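Spore germination protein B3 (Bacillus subtilis subsp. subtilis, PDB 3N54) takes part in the spore germination response to a mixture of L-asparagine, glucose, fructose and potassium ions, as a lipoprotein component of a germinant receptor. Local coordinates at residues L77-Q89 and K186-A198. Sequence-based numbering, arbitrary orientation.
Sequences LGEKLMRNQNVDQ and KRGSNKLVGFLSA. With SO4 (sulfate ion), chain H.
Arg83 lays its extended side chain across Leu192, with CD2 of the leucine over the centre of one guanidinium face, 3.8 Å above its plane. NE and NH1 make a side-on salt bridge to a single oxygen, Glu79 OE2, which lies in the guanidinium plane; the NE bond (2.9 Å) uses its anti lone pair. NH1 and NH2 turn to a sulfate, probably from the crystallisation liquor, and a water links NH2 to Leu192 O. The Glu79 carboxylate sits at the edge of the Phe195 ring, CD 3.6 Å from CE2, the two planes 76° apart. A methionine at Arg83 would probably leave Glu79 OE2 without its charged mate and the sulfate without these two donors.

On its other branch, Leu192 brings CD1 against Met82 CE; the turn at chi3 (-67°) puts CE there. Leu192 N donates to Met82 O (2.8 Å), tying strand 191-196 to helix 79-84, which runs across it at 104°. That strand is one edge of a five-stranded mixed sheet; strand 74-77, leading into the helix, is the other, and Met82 also touches Ala108 between them. Lys191 stretches alongside the helix end, NZ bonding weakly to Asn84 O.

In the turn around Asn190, its ND2 donates to Asn86 OD1 (2.9 Å), the amides nearly perpendicular. Gln89 N reaches the same oxygen from the opposite face, capping helix 87-94, while Val87 N donates to Asn190 O (3.1 Å). Asparagine bonds and a salt bridge thus flank a short apolar contact, implying that mixed polar and apolar forces hold helix to strand.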
ATOM      1  N   LEU A  77      -3.283  -3.296  -8.087  1.00 32.80           N
ATOM      2  CA  LEU A  77      -2.190  -4.182  -8.474  1.00 32.71           C
ATOM      3  C   LEU A  77      -2.303  -5.531  -7.785  1.00 33.42           C
ATOM      4  O   LEU A  77      -2.498  -5.603  -6.574  1.00 34.08           O
ATOM      5  CB  LEU A  77      -0.836  -3.543  -8.135  1.00 32.58           C
ATOM      6  CG  LEU A  77      -0.528  -2.164  -8.723  1.00 32.44           C
ATOM      7  CD1 LEU A  77       0.826  -1.669  -8.230  1.00 33.91           C
ATOM      8  CD2 LEU A  77      -0.553  -2.176 -10.254  1.00 32.01           C
ATOM      9  N   GLY A  78      -2.187  -6.599  -8.571  1.00 33.66           N
ATOM     10  CA  GLY A  78      -2.242  -7.959  -8.058  1.00 34.47           C
ATOM     11  C   GLY A  78      -0.976  -8.337  -7.317  1.00 34.87           C
ATOM     12  O   GLY A  78       0.102  -7.800  -7.585  1.00 33.88           O
ATOM     13  N   GLU A  79      -1.116  -9.288  -6.402  1.00 36.29           N
ATOM     14  CA  GLU A  79      -0.036  -9.661  -5.491  1.00 37.20           C
ATOM     15  C   GLU A  79       1.189 -10.203  -6.208  1.00 37.53           C
ATOM     16  O   GLU A  79       2.305  -9.762  -5.949  1.00 37.38           O
ATOM     17  CB  GLU A  79      -0.536 -10.688  -4.469  1.00 38.35           C
ATOM     18  CG  GLU A  79       0.535 -11.148  -3.490  1.00 39.03           C
ATOM     19  CD  GLU A  79      -0.000 -12.039  -2.384  1.00 40.49           C
ATOM     20  OE1 GLU A  79      -1.232 -12.217  -2.289  1.00 40.74           O
ATOM     21  OE2 GLU A  79       0.824 -12.565  -1.606  1.00 41.25           O
ATOM     22  N   LYS A  80       0.984 -11.159  -7.101  1.00 38.59           N
ATOM     23  CA  LYS A  80       2.105 -11.765  -7.810  1.00 39.66           C
ATOM     24  C   LYS A  80       2.883 -10.712  -8.617  1.00 38.66           C
ATOM     25  O   LYS A  80       4.113 -10.739  -8.663  1.00 39.25           O
ATOM     26  CB  LYS A  80       1.620 -12.905  -8.707  1.00 40.49           C
ATOM     27  CG  LYS A  80       2.746 -13.587  -9.453  1.00 43.10           C
ATOM     28  CD  LYS A  80       2.275 -14.818 -10.187  1.00 47.07           C
ATOM     29  CE  LYS A  80       3.409 -15.401 -11.014  1.00 49.40           C
ATOM     30  NZ  LYS A  80       3.121 -16.790 -11.448  1.00 52.89           N
ATOM     31  N   LEU A  81       2.170  -9.774  -9.226  1.00 37.92           N
ATOM     32  CA  LEU A  81       2.822  -8.705  -9.976  1.00 37.25           C
ATOM     33  C   LEU A  81       3.684  -7.828  -9.068  1.00 37.14           C
ATOM     34  O   LEU A  81       4.846  -7.570  -9.382  1.00 37.58           O
ATOM     35  CB  LEU A  81       1.792  -7.867 -10.730  1.00 36.53           C
ATOM     36  CG  LEU A  81       2.376  -6.678 -11.511  1.00 37.15           C
ATOM     37  CD1 LEU A  81       1.695  -6.509 -12.852  1.00 37.60           C
ATOM     38  CD2 LEU A  81       2.295  -5.401 -10.681  1.00 36.91           C
ATOM     39  N   MET A  82       3.123  -7.384  -7.947  1.00 36.94           N
ATOM     40  CA  MET A  82       3.855  -6.529  -7.011  1.00 36.93           C
ATOM     41  C   MET A  82       5.069  -7.234  -6.396  1.00 38.26           C
ATOM     42  O   MET A  82       6.079  -6.590  -6.103  1.00 37.94           O
ATOM     43  CB  MET A  82       2.938  -6.045  -5.881  1.00 36.66           C
ATOM     44  CG  MET A  82       1.841  -5.101  -6.314  1.00 35.52           C
ATOM     45  SD  MET A  82       0.931  -4.430  -4.910  1.00 34.72           S
ATOM     46  CE  MET A  82       0.130  -5.913  -4.300  1.00 34.43           C
ATOM     47  N   ARG A  83       4.953  -8.542  -6.166  1.00 39.50           N
ATOM     48  CA  ARG A  83       6.049  -9.309  -5.578  1.00 41.20           C
ATOM     49  C   ARG A  83       7.193  -9.527  -6.569  1.00 42.19           C
ATOM     50  O   ARG A  83       8.348  -9.593  -6.164  1.00 42.93           O
ATOM     51  CB  ARG A  83       5.568 -10.671  -5.034  1.00 41.98           C
ATOM     52  CG  ARG A  83       4.781 -10.592  -3.728  1.00 41.75           C
ATOM     53  CD  ARG A  83       4.455 -11.983  -3.190  1.00 42.93           C
ATOM     54  NE  ARG A  83       3.596 -11.966  -2.006  1.00 42.15           N
ATOM     55  CZ  ARG A  83       4.017 -11.812  -0.752  1.00 41.68           C
ATOM     56  NH1 ARG A  83       3.134 -11.821   0.236  1.00 42.65           N
ATOM     57  NH2 ARG A  83       5.302 -11.648  -0.471  1.00 41.69           N
ATOM     58  N   ASN A  84       6.877  -9.626  -7.856  1.00 42.77           N
ATOM     59  CA  ASN A  84       7.892  -9.929  -8.873  1.00 44.00           C
ATOM     60  C   ASN A  84       8.407  -8.745  -9.698  1.00 43.45           C
ATOM     61  O   ASN A  84       9.441  -8.868 -10.349  1.00 44.19           O
ATOM     62  CB  ASN A  84       7.356 -10.992  -9.828  1.00 44.32           C
ATOM     63  CG  ASN A  84       7.046 -12.290  -9.130  1.00 47.19           C
ATOM     64  OD1 ASN A  84       6.052 -12.943  -9.436  1.00 51.21           O
ATOM     65  ND2 ASN A  84       7.886 -12.674  -8.177  1.00 49.80           N
ATOM     66  N   GLN A  85       7.719  -7.607  -9.663  1.00 42.68           N
ATOM     67  CA  GLN A  85       8.084  -6.478 -10.534  1.00 42.00           C
ATOM     68  C   GLN A  85       8.102  -5.133  -9.837  1.00 41.25           C
ATOM     69  O   GLN A  85       7.259  -4.856  -8.979  1.00 41.19           O
ATOM     70  CB  GLN A  85       7.096  -6.380 -11.689  1.00 41.39           C
ATOM     71  CG  GLN A  85       6.897  -7.658 -12.476  1.00 43.22           C
ATOM     72  CD  GLN A  85       8.180  -8.175 -13.109  1.00 45.96           C
ATOM     73  OE1 GLN A  85       9.132  -7.420 -13.339  1.00 46.52           O
ATOM     74  NE2 GLN A  85       8.208  -9.471 -13.395  1.00 48.20           N
ATOM     75  N   ASN A  86       9.072  -4.308 -10.225  1.00 40.87           N
ATOM     76  CA  ASN A  86       9.143  -2.918  -9.814  1.00 40.30           C
ATOM     77  C   ASN A  86       7.834  -2.257 -10.237  1.00 38.95           C
ATOM     78  O   ASN A  86       7.531  -2.181 -11.431  1.00 38.81           O
ATOM     79  CB  ASN A  86      10.346  -2.241 -10.479  1.00 40.83           C
ATOM     80  CG  ASN A  86      10.535  -0.802 -10.037  1.00 41.32           C
ATOM     81  OD1 ASN A  86       9.581  -0.025  -9.969  1.00 40.07           O
ATOM     82  ND2 ASN A  86      11.776  -0.434  -9.745  1.00 41.61           N
ATOM     83  N   VAL A  87       7.047  -1.803  -9.264  1.00 37.99           N
ATOM     84  CA  VAL A  87       5.703  -1.289  -9.555  1.00 36.66           C
ATOM     85  C   VAL A  87       5.736   0.012 -10.363  1.00 35.89           C
ATOM     86  O   VAL A  87       4.884   0.223 -11.219  1.00 35.61           O
ATOM     87  CB  VAL A  87       4.839  -1.131  -8.269  1.00 36.62           C
ATOM     88  CG1 VAL A  87       4.706  -2.490  -7.563  1.00 36.65           C
ATOM     89  CG2 VAL A  87       5.408  -0.082  -7.323  1.00 36.56           C
ATOM     90  N   ASP A  88       6.718   0.863 -10.097  1.00 35.58           N
ATOM     91  CA  ASP A  88       6.879   2.098 -10.852  1.00 35.57           C
ATOM     92  C   ASP A  88       7.179   1.799 -12.324  1.00 34.84           C
ATOM     93  O   ASP A  88       6.602   2.407 -13.214  1.00 34.04           O
ATOM     94  CB  ASP A  88       7.988   2.957 -10.260  1.00 36.34           C
ATOM     95  CG  ASP A  88       8.053   4.326 -10.891  1.00 38.00           C
ATOM     96  OD1 ASP A  88       7.268   5.200 -10.469  1.00 40.00           O
ATOM     97  OD2 ASP A  88       8.894   4.538 -11.797  1.00 37.63           O
ATOM     98  N   GLN A  89       8.062   0.838 -12.564  1.00 34.73           N
ATOM     99  CA  GLN A  89       8.417   0.449 -13.922  1.00 34.64           C
ATOM    100  C   GLN A  89       7.227  -0.155 -14.649  1.00 34.02           C
ATOM    101  O   GLN A  89       7.021   0.127 -15.832  1.00 33.77           O
ATOM    102  CB  GLN A  89       9.613  -0.509 -13.921  1.00 35.26           C
ATOM    103  CG  GLN A  89      10.913   0.158 -13.508  1.00 35.23           C
ATOM    104  CD  GLN A  89      12.102  -0.805 -13.512  1.00 36.46           C
ATOM    105  OE1 GLN A  89      11.920  -2.016 -13.617  1.00 36.76           O
ATOM    106  NE2 GLN A  89      13.320  -0.265 -13.392  1.00 33.43           N
ATOM    107  N   LYS A 186       9.119  -2.238  -0.748  1.00 41.15           N
ATOM    108  CA  LYS A 186      10.482  -1.977  -0.306  1.00 43.85           C
ATOM    109  C   LYS A 186      11.223  -1.064  -1.277  1.00 45.13           C
ATOM    110  O   LYS A 186      11.038  -1.146  -2.489  1.00 44.81           O
ATOM    111  CB  LYS A 186      11.242  -3.287  -0.133  1.00 46.22           C
ATOM    112  CG  LYS A 186      12.607  -3.133   0.536  1.00 49.90           C
ATOM    113  CD  LYS A 186      13.118  -4.476   0.983  1.00 53.84           C
ATOM    114  CE  LYS A 186      14.395  -4.381   1.796  1.00 57.80           C
ATOM    115  NZ  LYS A 186      14.556  -5.653   2.593  1.00 60.09           N
ATOM    116  N   ARG A 187      12.070  -0.205  -0.719  1.00 47.01           N
ATOM    117  CA  ARG A 187      12.857   0.753  -1.492  1.00 48.88           C
ATOM    118  C   ARG A 187      13.821   0.034  -2.421  1.00 51.51           C
ATOM    119  O   ARG A 187      14.149  -1.135  -2.206  1.00 52.89           O
ATOM    120  CB  ARG A 187      13.627   1.682  -0.550  1.00 50.47           C
ATOM    121  CG  ARG A 187      14.850   1.056   0.149  1.00 54.94           C
ATOM    122  CD  ARG A 187      14.877   1.376   1.647  1.00 57.73           C
ATOM    123  NE  ARG A 187      14.512   2.764   1.922  1.00 59.28           N
ATOM    124  CZ  ARG A 187      13.922   3.200   3.036  1.00 59.07           C
ATOM    125  NH1 ARG A 187      13.606   2.374   4.025  1.00 58.08           N
ATOM    126  NH2 ARG A 187      13.625   4.489   3.148  1.00 60.45           N
ATOM    127  N   GLY A 188      14.271   0.738  -3.452  1.00 52.84           N
ATOM    128  CA  GLY A 188      15.188   0.172  -4.433  1.00 55.66           C
ATOM    129  C   GLY A 188      14.454  -0.727  -5.410  1.00 54.86           C
ATOM    130  O   GLY A 188      14.227  -0.347  -6.560  1.00 54.98           O
ATOM    131  N   SER A 189      14.077  -1.917  -4.945  1.00 53.86           N
ATOM    132  CA  SER A 189      13.375  -2.882  -5.786  1.00 53.50           C
ATOM    133  C   SER A 189      11.988  -2.389  -6.173  1.00 50.31           C
ATOM    134  O   SER A 189      11.490  -2.687  -7.257  1.00 50.66           O
ATOM    135  CB  SER A 189      13.234  -4.211  -5.057  1.00 53.65           C
ATOM    136  OG  SER A 189      12.365  -4.071  -3.943  1.00 51.13           O
ATOM    137  N   ASN A 190      11.355  -1.652  -5.264  1.00 47.48           N
ATOM    138  CA  ASN A 190      10.010  -1.158  -5.482  1.00 44.99           C
ATOM    139  C   ASN A 190       9.034  -2.344  -5.598  1.00 43.81           C
ATOM    140  O   ASN A 190       8.029  -2.272  -6.308  1.00 43.13           O
ATOM    141  CB  ASN A 190      10.000  -0.287  -6.741  1.00 46.18           C
ATOM    142  CG  ASN A 190       9.213   0.986  -6.585  1.00 44.82           C
ATOM    143  OD1 ASN A 190       8.723   1.322  -5.515  1.00 45.36           O
ATOM    144  ND2 ASN A 190       9.105   1.714  -7.670  1.00 48.01           N
ATOM    145  N   LYS A 191       9.351  -3.432  -4.895  1.00 43.48           N
ATOM    146  CA  LYS A 191       8.546  -4.647  -4.889  1.00 43.21           C
ATOM    147  C   LYS A 191       7.849  -4.827  -3.554  1.00 41.02           C
ATOM    148  O   LYS A 191       8.329  -4.349  -2.514  1.00 40.60           O
ATOM    149  CB  LYS A 191       9.419  -5.874  -5.155  1.00 46.08           C
ATOM    150  CG  LYS A 191      10.013  -5.910  -6.540  1.00 49.05           C
ATOM    151  CD  LYS A 191      10.880  -7.141  -6.747  1.00 53.07           C
ATOM    152  CE  LYS A 191      11.470  -7.157  -8.148  1.00 56.19           C
ATOM    153  NZ  LYS A 191      12.249  -8.393  -8.411  1.00 61.40           N
ATOM    154  N   LEU A 192       6.720  -5.527  -3.577  1.00 39.85           N
ATOM    155  CA  LEU A 192       5.992  -5.820  -2.351  1.00 37.92           C
ATOM    156  C   LEU A 192       6.700  -6.985  -1.658  1.00 39.16           C
ATOM    157  O   LEU A 192       6.922  -8.031  -2.272  1.00 40.79           O
ATOM    158  CB  LEU A 192       4.518  -6.130  -2.638  1.00 37.11           C
ATOM    159  CG  LEU A 192       3.638  -6.520  -1.437  1.00 36.58           C
ATOM    160  CD1 LEU A 192       2.187  -6.056  -1.623  1.00 35.05           C
ATOM    161  CD2 LEU A 192       3.699  -8.036  -1.149  1.00 36.87           C
ATOM    162  N   VAL A 193       7.072  -6.789  -0.393  1.00 38.44           N
ATOM    163  CA  VAL A 193       7.801  -7.813   0.372  1.00 39.86           C
ATOM    164  C   VAL A 193       6.935  -8.477   1.440  1.00 39.28           C
ATOM    165  O   VAL A 193       7.356  -9.452   2.061  1.00 41.24           O
ATOM    166  CB  VAL A 193       9.080  -7.242   1.019  1.00 40.76           C
ATOM    167  CG1 VAL A 193      10.075  -6.798  -0.063  1.00 41.98           C
ATOM    168  CG2 VAL A 193       8.751  -6.096   1.965  1.00 39.08           C
ATOM    169  N   GLY A 194       5.728  -7.961   1.646  1.00 37.24           N
ATOM    170  CA  GLY A 194       4.783  -8.575   2.576  1.00 36.93           C
ATOM    171  C   GLY A 194       3.551  -7.719   2.792  1.00 35.11           C
ATOM    172  O   GLY A 194       3.441  -6.632   2.224  1.00 33.60           O
ATOM    173  N   PHE A 195       2.633  -8.222   3.613  1.00 35.25           N
ATOM    174  CA  PHE A 195       1.423  -7.500   4.003  1.00 34.50           C
ATOM    175  C   PHE A 195       1.329  -7.364   5.521  1.00 34.80           C
ATOM    176  O   PHE A 195       1.792  -8.218   6.265  1.00 35.51           O
ATOM    177  CB  PHE A 195       0.161  -8.242   3.561  1.00 34.88           C
ATOM    178  CG  PHE A 195      -0.073  -8.255   2.082  1.00 36.44           C
ATOM    179  CD1 PHE A 195      -0.797  -7.240   1.473  1.00 35.81           C
ATOM    180  CD2 PHE A 195       0.394  -9.301   1.303  1.00 37.99           C
ATOM    181  CE1 PHE A 195      -1.038  -7.262   0.109  1.00 37.11           C
ATOM    182  CE2 PHE A 195       0.162  -9.325  -0.057  1.00 38.81           C
ATOM    183  CZ  PHE A 195      -0.556  -8.308  -0.655  1.00 38.55           C
ATOM    184  N   LEU A 196       0.710  -6.277   5.959  1.00 34.23           N
ATOM    185  CA  LEU A 196       0.336  -6.098   7.340  1.00 34.77           C
ATOM    186  C   LEU A 196      -1.175  -6.301   7.382  1.00 35.02           C
ATOM    187  O   LEU A 196      -1.877  -5.949   6.431  1.00 34.38           O
ATOM    188  CB  LEU A 196       0.713  -4.701   7.839  1.00 34.53           C
ATOM    189  CG  LEU A 196       2.209  -4.377   7.983  1.00 34.82           C
ATOM    190  CD1 LEU A 196       2.404  -2.969   8.531  1.00 34.13           C
ATOM    191  CD2 LEU A 196       2.911  -5.389   8.871  1.00 35.89           C
ATOM    192  N   SER A 197      -1.675  -6.877   8.468  1.00 35.82           N
ATOM    193  CA  SER A 197      -3.105  -7.078   8.631  1.00 36.63           C
ATOM    194  C   SER A 197      -3.770  -5.741   8.920  1.00 36.64           C
ATOM    195  O   SER A 197      -3.091  -4.755   9.210  1.00 36.08           O
ATOM    196  CB  SER A 197      -3.385  -8.054   9.780  1.00 38.36           C
ATOM    197  OG  SER A 197      -2.926  -7.535  11.018  1.00 38.61           O
ATOM    198  N   ALA A 198      -5.099  -5.719   8.843  1.00 37.78           N
ATOM    199  CA  ALA A 198      -5.879  -4.538   9.193  1.00 38.72           C
ATOM    200  C   ALA A 198      -5.547  -4.065  10.604  1.00 40.05           C
ATOM    201  O   ALA A 198      -5.337  -2.875  10.817  1.00 40.17           O
ATOM    202  CB  ALA A 198      -7.371  -4.837   9.078  1.00 40.50           C
TER
HETATM  203  S   SO4 H   7       5.017 -12.849   3.225  1.00 58.99           S
HETATM  204  O1  SO4 H   7       4.946 -14.223   2.720  1.00 56.82           O
HETATM  205  O2  SO4 H   7       3.671 -12.264   3.334  1.00 58.38           O
HETATM  206  O3  SO4 H   7       5.599 -12.819   4.567  1.00 59.24           O
HETATM  207  O4  SO4 H   7       5.871 -12.042   2.356  1.00 57.78           O
HETATM  208  O   HOH W   1       7.533 -11.255  -1.985  1.00 49.49           O
HETATM  209  O   HOH W   2      11.129 -10.881  -7.471  1.00 66.31           O
HETATM  210  O   HOH W   3      12.699  -8.360 -11.226  1.00 59.81           O